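PDB 3C7T: ecdysteroid-phosphate phosphatase from Bombyx mori, which removes the phosphate from ecdysone 22-phosphate and related ecdysteroid phosphates to give the active hormones, and also has protein tyrosine phosphatase activity. Local coordinates for residues E14-T19 with L38-K43; K83-S88 with V110-E115. One frame throughout, in Å; residues are numbered along the deposited sequence.

Two contacts on opposite sides of the centre of this histidine phosphatase domain lie about 23 Å apart between centres and about 10 Å at their nearest atoms, without touching. Interaction 1 supplies R15 to the tungstate pocket, where it binds the ion directly; E14 and N39 of that contact also bond to the second subunit. Interaction 2 reaches the site indirectly, through S88, just after strand 84-87, whose side chain is about 7 Å from the tungstate and hydrogen-bonds the inferred active-site residue H192. H12, which carries the phosphohistidine intermediate, has its side chain about 7 Å from that of E14 and about 8 Å from that of S88.

Interaction 1: E14-T19 with L38-K43; sequences ERVDLT and LNLPLK. With WO4 (tungstate(VI)ion), chain E.
The carboxylate of E14 and the amide of N39 meet in one nearly straight hydrogen bond, N39 ND2 to E14 OE1 at 2.9 Å with an N-H...O angle of 164°. E14 reaches out with CG anti to its backbone N (chi1 180°) and the chain extended at CG. Its carboxylate is turned 64° from the amide plane: OE1 lies almost in the plane of the N39 amide, whereas ND2 approaches from the syn side and somewhat out of the carboxylate plane. OE1 also bonds to T61 OG1, and ND2 to the backbone O of I249 of the second subunit, so both polar groups have partners beyond this pair.

The remainder of the contact is mainly apolar. The two methyls of V16 divide the work: the V16 and L40 side chains cross at about a right angle, with CG1 3.6 Å from L40 CD2, while CG2 points at the CD corner of the P41 ring, 4.0 Å away. R15, the N-cap residue of helix 16-19, takes a different direction. A bend at chi3 carries its guanidinium toward the ligand, where NH1 donates to tungstate O3 at 2.7 Å. On another edge, NE and NH2 form a side-on salt bridge with the D17 carboxylate, one nitrogen to each oxygen, which should fix the rotation of the guanidinium.

Helix 16-19 is joined to the loop between strand 32-33 and helix 50-56. L63 at the start of helix 62-77 packs on E14, W23 and C27 of helix 23-27 lie against V16 and L40 respectively, and N250 of the second subunit touches E14 and N39.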
ATOM      1  N   GLU A  14       6.382  -5.891  -3.170  1.00 15.93           N
ATOM      2  CA  GLU A  14       7.112  -4.820  -3.876  1.00 16.54           C
ATOM      3  C   GLU A  14       8.529  -4.621  -3.343  1.00 15.24           C
ATOM      4  O   GLU A  14       8.728  -4.501  -2.135  1.00 14.41           O
ATOM      5  CB  GLU A  14       6.334  -3.499  -3.739  1.00 16.80           C
ATOM      6  CG  GLU A  14       6.997  -2.303  -4.425  1.00 17.70           C
ATOM      7  CD  GLU A  14       6.191  -1.021  -4.299  1.00 23.66           C
ATOM      8  OE1 GLU A  14       6.191  -0.386  -3.212  1.00 23.93           O
ATOM      9  OE2 GLU A  14       5.579  -0.628  -5.319  1.00 23.92           O
ATOM     10  N   ARG A  15       9.507  -4.579  -4.258  1.00 15.52           N
ATOM     11  CA  ARG A  15      10.927  -4.465  -3.882  1.00 16.30           C
ATOM     12  C   ARG A  15      11.411  -3.016  -3.830  1.00 16.38           C
ATOM     13  O   ARG A  15      11.109  -2.222  -4.744  1.00 16.68           O
ATOM     14  CB  ARG A  15      11.782  -5.198  -4.938  1.00 16.31           C
ATOM     15  CG  ARG A  15      11.691  -6.713  -4.839  1.00 19.31           C
ATOM     16  CD  ARG A  15      12.265  -7.361  -6.064  1.00 18.71           C
ATOM     17  NE  ARG A  15      13.706  -7.126  -6.262  1.00 20.33           N
ATOM     18  CZ  ARG A  15      14.484  -7.885  -7.044  1.00 19.74           C
ATOM     19  NH1 ARG A  15      13.968  -8.913  -7.705  1.00 22.97           N
ATOM     20  NH2 ARG A  15      15.795  -7.626  -7.166  1.00 19.92           N
ATOM     21  N   VAL A  16      12.233  -2.678  -2.829  1.00 15.31           N
ATOM     22  CA  VAL A  16      12.818  -1.338  -2.799  1.00 16.69           C
ATOM     23  C   VAL A  16      13.638  -1.072  -4.083  1.00 17.26           C
ATOM     24  O   VAL A  16      13.516  -0.027  -4.702  1.00 18.02           O
ATOM     25  CB  VAL A  16      13.743  -1.119  -1.557  1.00 15.57           C
ATOM     26  CG1 VAL A  16      14.505   0.206  -1.684  1.00 16.48           C
ATOM     27  CG2 VAL A  16      12.898  -1.135  -0.262  1.00 18.24           C
ATOM     28  N   ASP A  17      14.505  -2.008  -4.454  1.00 18.36           N
ATOM     29  CA  ASP A  17      15.453  -1.776  -5.580  1.00 18.87           C
ATOM     30  C   ASP A  17      14.763  -1.587  -6.939  1.00 19.93           C
ATOM     31  O   ASP A  17      15.332  -0.945  -7.842  1.00 20.46           O
ATOM     32  CB  ASP A  17      16.558  -2.849  -5.613  1.00 19.81           C
ATOM     33  CG  ASP A  17      16.049  -4.243  -5.949  1.00 20.73           C
ATOM     34  OD1 ASP A  17      14.830  -4.502  -5.988  1.00 23.30           O
ATOM     35  OD2 ASP A  17      16.899  -5.149  -6.148  1.00 23.00           O
ATOM     36  N   LEU A  18      13.540  -2.097  -7.078  1.00 19.16           N
ATOM     37  CA  LEU A  18      12.812  -1.933  -8.343  1.00 20.54           C
ATOM     38  C   LEU A  18      11.897  -0.714  -8.342  1.00 21.23           C
ATOM     39  O   LEU A  18      11.404  -0.291  -9.411  1.00 22.12           O
ATOM     40  CB  LEU A  18      11.982  -3.184  -8.671  1.00 20.58           C
ATOM     41  CG  LEU A  18      12.768  -4.489  -8.877  1.00 22.29           C
ATOM     42  CD1 LEU A  18      11.867  -5.650  -9.355  1.00 21.76           C
ATOM     43  CD2 LEU A  18      13.972  -4.269  -9.822  1.00 22.07           C
ATOM     44  N   THR A  19      11.657  -0.170  -7.155  1.00 20.69           N
ATOM     45  CA  THR A  19      10.791   0.993  -6.984  1.00 20.04           C
ATOM     46  C   THR A  19      11.565   2.301  -6.997  1.00 19.94           C
ATOM     47  O   THR A  19      11.027   3.330  -7.415  1.00 19.85           O
ATOM     48  CB  THR A  19      10.027   0.869  -5.635  1.00 20.19           C
ATOM     49  OG1 THR A  19       9.269  -0.341  -5.657  1.00 22.13           O
ATOM     50  CG2 THR A  19       9.095   2.065  -5.382  1.00 19.28           C
ATOM     51  N   LEU A  38       8.484   7.898   2.331  1.00 17.78           N
ATOM     52  CA  LEU A  38       7.542   7.196   3.225  1.00 17.13           C
ATOM     53  C   LEU A  38       7.379   5.730   2.897  1.00 17.31           C
ATOM     54  O   LEU A  38       7.001   4.959   3.764  1.00 17.54           O
ATOM     55  CB  LEU A  38       6.166   7.858   3.261  1.00 16.64           C
ATOM     56  CG  LEU A  38       6.132   9.283   3.763  1.00 16.04           C
ATOM     57  CD1 LEU A  38       4.686   9.762   3.594  1.00 16.03           C
ATOM     58  CD2 LEU A  38       6.575   9.333   5.238  1.00 14.99           C
ATOM     59  N   ASN A  39       7.650   5.347   1.649  1.00 17.11           N
ATOM     60  CA  ASN A  39       7.533   3.961   1.256  1.00 17.89           C
ATOM     61  C   ASN A  39       8.855   3.184   1.463  1.00 18.55           C
ATOM     62  O   ASN A  39       8.948   1.994   1.154  1.00 18.54           O
ATOM     63  CB  ASN A  39       7.017   3.891  -0.202  1.00 17.87           C
ATOM     64  CG  ASN A  39       6.535   2.521  -0.599  1.00 18.36           C
ATOM     65  OD1 ASN A  39       5.976   1.778   0.215  1.00 17.62           O
ATOM     66  ND2 ASN A  39       6.728   2.179  -1.880  1.00 18.34           N
ATOM     67  N   LEU A  40       9.867   3.828   2.049  1.00 19.59           N
ATOM     68  CA  LEU A  40      11.094   3.108   2.434  1.00 20.12           C
ATOM     69  C   LEU A  40      10.995   2.524   3.864  1.00 22.09           C
ATOM     70  O   LEU A  40      10.206   3.011   4.694  1.00 21.59           O
ATOM     71  CB  LEU A  40      12.332   4.021   2.326  1.00 19.71           C
ATOM     72  CG  LEU A  40      12.836   4.326   0.917  1.00 21.19           C
ATOM     73  CD1 LEU A  40      13.812   5.468   0.936  1.00 22.13           C
ATOM     74  CD2 LEU A  40      13.474   3.095   0.278  1.00 21.59           C
ATOM     75  N   PRO A  41      11.807   1.495   4.164  1.00 23.18           N
ATOM     76  CA  PRO A  41      11.799   0.964   5.545  1.00 23.43           C
ATOM     77  C   PRO A  41      12.023   2.054   6.594  1.00 23.29           C
ATOM     78  O   PRO A  41      12.747   3.011   6.351  1.00 23.47           O
ATOM     79  CB  PRO A  41      12.962  -0.018   5.548  1.00 23.26           C
ATOM     80  CG  PRO A  41      13.104  -0.434   4.084  1.00 24.41           C
ATOM     81  CD  PRO A  41      12.763   0.776   3.290  1.00 23.74           C
ATOM     82  N   LEU A  42      11.387   1.913   7.754  1.00 23.65           N
ATOM     83  CA  LEU A  42      11.598   2.852   8.860  1.00 23.54           C
ATOM     84  C   LEU A  42      13.058   2.826   9.351  1.00 23.62           C
ATOM     85  O   LEU A  42      13.638   3.869   9.691  1.00 23.63           O
ATOM     86  CB  LEU A  42      10.660   2.505  10.013  1.00 23.96           C
ATOM     87  CG  LEU A  42       9.169   2.790   9.792  1.00 22.97           C
ATOM     88  CD1 LEU A  42       8.340   2.213  10.935  1.00 24.42           C
ATOM     89  CD2 LEU A  42       8.964   4.282   9.669  1.00 21.04           C
ATOM     90  N   LYS A  43      13.628   1.631   9.371  1.00 23.85           N
ATOM     91  CA  LYS A  43      15.014   1.420   9.785  1.00 25.44           C
ATOM     92  C   LYS A  43      15.478   0.150   9.104  1.00 25.68           C
ATOM     93  O   LYS A  43      14.663  -0.653   8.657  1.00 25.49           O
ATOM     94  CB  LYS A  43      15.107   1.261  11.313  1.00 25.38           C
ATOM     95  CG  LYS A  43      14.516  -0.044  11.848  1.00 28.28           C
ATOM     96  CD  LYS A  43      14.652  -0.148  13.372  1.00 34.36           C
ATOM     97  CE  LYS A  43      16.059  -0.601  13.769  1.00 37.21           C
ATOM     98  NZ  LYS A  43      16.262  -0.632  15.259  1.00 40.27           N
TER
HETATM   99  W   WO4 E   1      11.465 -11.696  -8.025  1.00 20.56           W
HETATM  100  O1  WO4 E   1       9.857 -12.735  -8.294  1.00 20.07           O
HETATM  101  O2  WO4 E   1      12.433 -12.237  -9.675  1.00 18.66           O
HETATM  102  O3  WO4 E   1      11.444  -9.720  -8.223  1.00 13.35           O
HETATM  103  O4  WO4 E   1      12.693 -12.296  -6.614  1.00 18.26           O

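Interaction 2: K83-S88 with V110-E115; sequences KHVYAS and VKIKVE
With CG anti to the carbonyl carbon in both residues (chi1 -58° for Y86, -62° for K113), the tyrosine ring and the lysine chain cross obliquely on the same face of a parallel strand pair. This pair belongs to a beta-alpha-beta unit, strand 84-87, helix 91-104 and strand 112-114, in which 112-114 is an outermost strand of the chain's mixed sheet. K113 CD approaches Y86 CE2 at 3.7 Å. On the other face A87 CB touches I112 CG2 at 3.8 Å, and I112 packs onward against A97, Q98 and L101 of the crossover helix. Before the regular pairing, V85 CG2 meets V110 CG1.

Three backbone bonds join the strands: K113 N to V85 O, A87 N to K113 O, and E115 N to A87 O, the last at 2.8 Å and nearly straight. Beyond them, S88 OG bonds to NE2 of H192, an inferred active-site residue, and E115 reaches Y149 with its carboxylate. At the other end, bends at chi3 and chi4 bring K113 NZ to a water, 3.0 Å away, that also accepts from V85 N and donates to K83 O and K111 O.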
ATOM      1  N   LYS A  83       0.268 -23.808   8.778  1.00 28.24           N
ATOM      2  CA  LYS A  83       1.119 -24.321   9.831  1.00 27.64           C
ATOM      3  C   LYS A  83       2.569 -24.322   9.410  1.00 27.16           C
ATOM      4  O   LYS A  83       3.463 -24.132  10.239  1.00 26.64           O
ATOM      5  CB  LYS A  83       0.664 -25.736  10.200  1.00 28.06           C
ATOM      6  CG  LYS A  83       1.391 -26.343  11.383  1.00 31.05           C
ATOM      7  CD  LYS A  83       0.569 -27.478  11.976  1.00 35.44           C
ATOM      8  CE  LYS A  83       1.297 -28.164  13.136  1.00 39.16           C
ATOM      9  NZ  LYS A  83       1.777 -27.187  14.155  1.00 40.78           N
ATOM     10  N   HIS A  84       2.798 -24.535   8.117  1.00 25.90           N
ATOM     11  CA  HIS A  84       4.146 -24.795   7.614  1.00 25.34           C
ATOM     12  C   HIS A  84       4.508 -23.739   6.576  1.00 24.90           C
ATOM     13  O   HIS A  84       3.909 -23.699   5.499  1.00 24.30           O
ATOM     14  CB  HIS A  84       4.220 -26.192   7.011  1.00 25.40           C
ATOM     15  CG  HIS A  84       3.698 -27.261   7.919  1.00 26.91           C
ATOM     16  ND1 HIS A  84       2.483 -27.882   7.718  1.00 29.59           N
ATOM     17  CD2 HIS A  84       4.213 -27.799   9.050  1.00 27.39           C
ATOM     18  CE1 HIS A  84       2.285 -28.781   8.670  1.00 27.20           C
ATOM     19  NE2 HIS A  84       3.320 -28.748   9.492  1.00 28.90           N
ATOM     20  N   VAL A  85       5.475 -22.897   6.934  1.00 23.78           N
ATOM     21  CA  VAL A  85       5.836 -21.716   6.146  1.00 23.52           C
ATOM     22  C   VAL A  85       7.309 -21.818   5.754  1.00 23.36           C
ATOM     23  O   VAL A  85       8.197 -21.907   6.620  1.00 23.67           O
ATOM     24  CB  VAL A  85       5.567 -20.405   6.929  1.00 23.25           C
ATOM     25  CG1 VAL A  85       5.994 -19.179   6.125  1.00 22.81           C
ATOM     26  CG2 VAL A  85       4.089 -20.295   7.315  1.00 23.58           C
ATOM     27  N   TYR A  86       7.540 -21.859   4.444  1.00 23.28           N
ATOM     28  CA  TYR A  86       8.891 -21.959   3.870  1.00 23.09           C
ATOM     29  C   TYR A  86       9.149 -20.717   3.023  1.00 22.84           C
ATOM     30  O   TYR A  86       8.283 -20.312   2.247  1.00 23.82           O
ATOM     31  CB  TYR A  86       9.026 -23.225   3.012  1.00 23.39           C
ATOM     32  CG  TYR A  86       8.734 -24.499   3.782  1.00 24.91           C
ATOM     33  CD1 TYR A  86       7.419 -24.930   3.964  1.00 25.41           C
ATOM     34  CD2 TYR A  86       9.768 -25.258   4.342  1.00 26.20           C
ATOM     35  CE1 TYR A  86       7.141 -26.103   4.680  1.00 26.03           C
ATOM     36  CE2 TYR A  86       9.502 -26.442   5.056  1.00 26.51           C
ATOM     37  CZ  TYR A  86       8.183 -26.846   5.222  1.00 26.63           C
ATOM     38  OH  TYR A  86       7.883 -27.987   5.922  1.00 28.23           O
ATOM     39  N   ALA A  87      10.331 -20.123   3.174  1.00 21.92           N
ATOM     40  CA  ALA A  87      10.681 -18.915   2.437  1.00 21.31           C
ATOM     41  C   ALA A  87      12.052 -19.038   1.805  1.00 21.65           C
ATOM     42  O   ALA A  87      12.983 -19.580   2.411  1.00 22.00           O
ATOM     43  CB  ALA A  87      10.638 -17.713   3.338  1.00 20.30           C
ATOM     44  N   SER A  88      12.172 -18.529   0.576  1.00 21.39           N
ATOM     45  CA  SER A  88      13.470 -18.365  -0.056  1.00 20.74           C
ATOM     46  C   SER A  88      14.336 -17.517   0.873  1.00 20.31           C
ATOM     47  O   SER A  88      13.809 -16.711   1.612  1.00 20.23           O
ATOM     48  CB  SER A  88      13.279 -17.633  -1.388  1.00 20.47           C
ATOM     49  OG  SER A  88      14.488 -17.066  -1.814  1.00 22.14           O
ATOM     50  N   VAL A 110       4.215 -20.470  14.823  1.00 27.68           N
ATOM     51  CA  VAL A 110       4.311 -20.670  13.368  1.00 27.40           C
ATOM     52  C   VAL A 110       5.498 -19.872  12.848  1.00 27.25           C
ATOM     53  O   VAL A 110       5.428 -18.649  12.718  1.00 27.25           O
ATOM     54  CB  VAL A 110       3.008 -20.289  12.618  1.00 27.05           C
ATOM     55  CG1 VAL A 110       3.154 -20.555  11.109  1.00 27.83           C
ATOM     56  CG2 VAL A 110       1.803 -21.054  13.193  1.00 28.11           C
ATOM     57  N   LYS A 111       6.584 -20.591  12.571  1.00 26.93           N
ATOM     58  CA  LYS A 111       7.879 -19.992  12.301  1.00 26.74           C
ATOM     59  C   LYS A 111       8.194 -20.028  10.820  1.00 26.01           C
ATOM     60  O   LYS A 111       7.734 -20.919  10.094  1.00 26.75           O
ATOM     61  CB  LYS A 111       8.978 -20.764  13.044  1.00 27.15           C
ATOM     62  CG  LYS A 111       8.834 -20.822  14.560  1.00 30.04           C
ATOM     63  CD  LYS A 111       9.317 -19.542  15.214  1.00 32.14           C
ATOM     64  CE  LYS A 111       9.410 -19.705  16.709  1.00 34.85           C
ATOM     65  NZ  LYS A 111       9.384 -18.367  17.368  1.00 37.36           N
ATOM     66  N   ILE A 112       8.990 -19.061  10.377  1.00 24.34           N
ATOM     67  CA  ILE A 112       9.446 -19.025   8.995  1.00 23.34           C
ATOM     68  C   ILE A 112      10.674 -19.919   8.826  1.00 23.09           C
ATOM     69  O   ILE A 112      11.714 -19.690   9.463  1.00 23.26           O
ATOM     70  CB  ILE A 112       9.808 -17.595   8.553  1.00 22.92           C
ATOM     71  CG1 ILE A 112       8.604 -16.661   8.722  1.00 23.14           C
ATOM     72  CG2 ILE A 112      10.273 -17.588   7.078  1.00 22.35           C
ATOM     73  CD1 ILE A 112       8.968 -15.213   8.740  1.00 21.73           C
ATOM     74  N   LYS A 113      10.541 -20.929   7.969  1.00 22.67           N
ATOM     75  CA  LYS A 113      11.620 -21.862   7.683  1.00 22.93           C
ATOM     76  C   LYS A 113      12.345 -21.411   6.421  1.00 23.11           C
ATOM     77  O   LYS A 113      11.794 -21.504   5.322  1.00 22.62           O
ATOM     78  CB  LYS A 113      11.053 -23.270   7.491  1.00 22.85           C
ATOM     79  CG  LYS A 113      10.333 -23.831   8.737  1.00 23.62           C
ATOM     80  CD  LYS A 113       9.840 -25.254   8.511  1.00 27.61           C
ATOM     81  CE  LYS A 113       8.514 -25.521   9.230  1.00 30.81           C
ATOM     82  NZ  LYS A 113       8.511 -25.029  10.641  1.00 30.86           N
ATOM     83  N   VAL A 114      13.579 -20.938   6.583  1.00 23.19           N
ATOM     84  CA  VAL A 114      14.340 -20.363   5.473  1.00 23.40           C
ATOM     85  C   VAL A 114      14.978 -21.521   4.714  1.00 24.08           C
ATOM     86  O   VAL A 114      15.806 -22.272   5.260  1.00 23.53           O
ATOM     87  CB  VAL A 114      15.379 -19.323   5.972  1.00 23.70           C
ATOM     88  CG1 VAL A 114      16.364 -18.922   4.860  1.00 22.94           C
ATOM     89  CG2 VAL A 114      14.664 -18.096   6.534  1.00 23.80           C
ATOM     90  N   GLU A 115      14.549 -21.673   3.466  1.00 23.65           N
ATOM     91  CA  GLU A 115      14.881 -22.820   2.640  1.00 24.40           C
ATOM     92  C   GLU A 115      15.600 -22.357   1.373  1.00 24.91           C
ATOM     93  O   GLU A 115      14.970 -21.812   0.463  1.00 25.18           O
ATOM     94  CB  GLU A 115      13.597 -23.559   2.271  1.00 24.18           C
ATOM     95  CG  GLU A 115      13.825 -24.769   1.383  1.00 24.42           C
ATOM     96  CD  GLU A 115      14.954 -25.649   1.908  1.00 28.16           C
ATOM     97  OE1 GLU A 115      14.813 -26.195   3.035  1.00 28.37           O
ATOM     98  OE2 GLU A 115      15.975 -25.775   1.200  1.00 28.29           O
TER
HETATM   99  O   HOH W   1       6.406 -23.184   9.638  1.00 33.98           O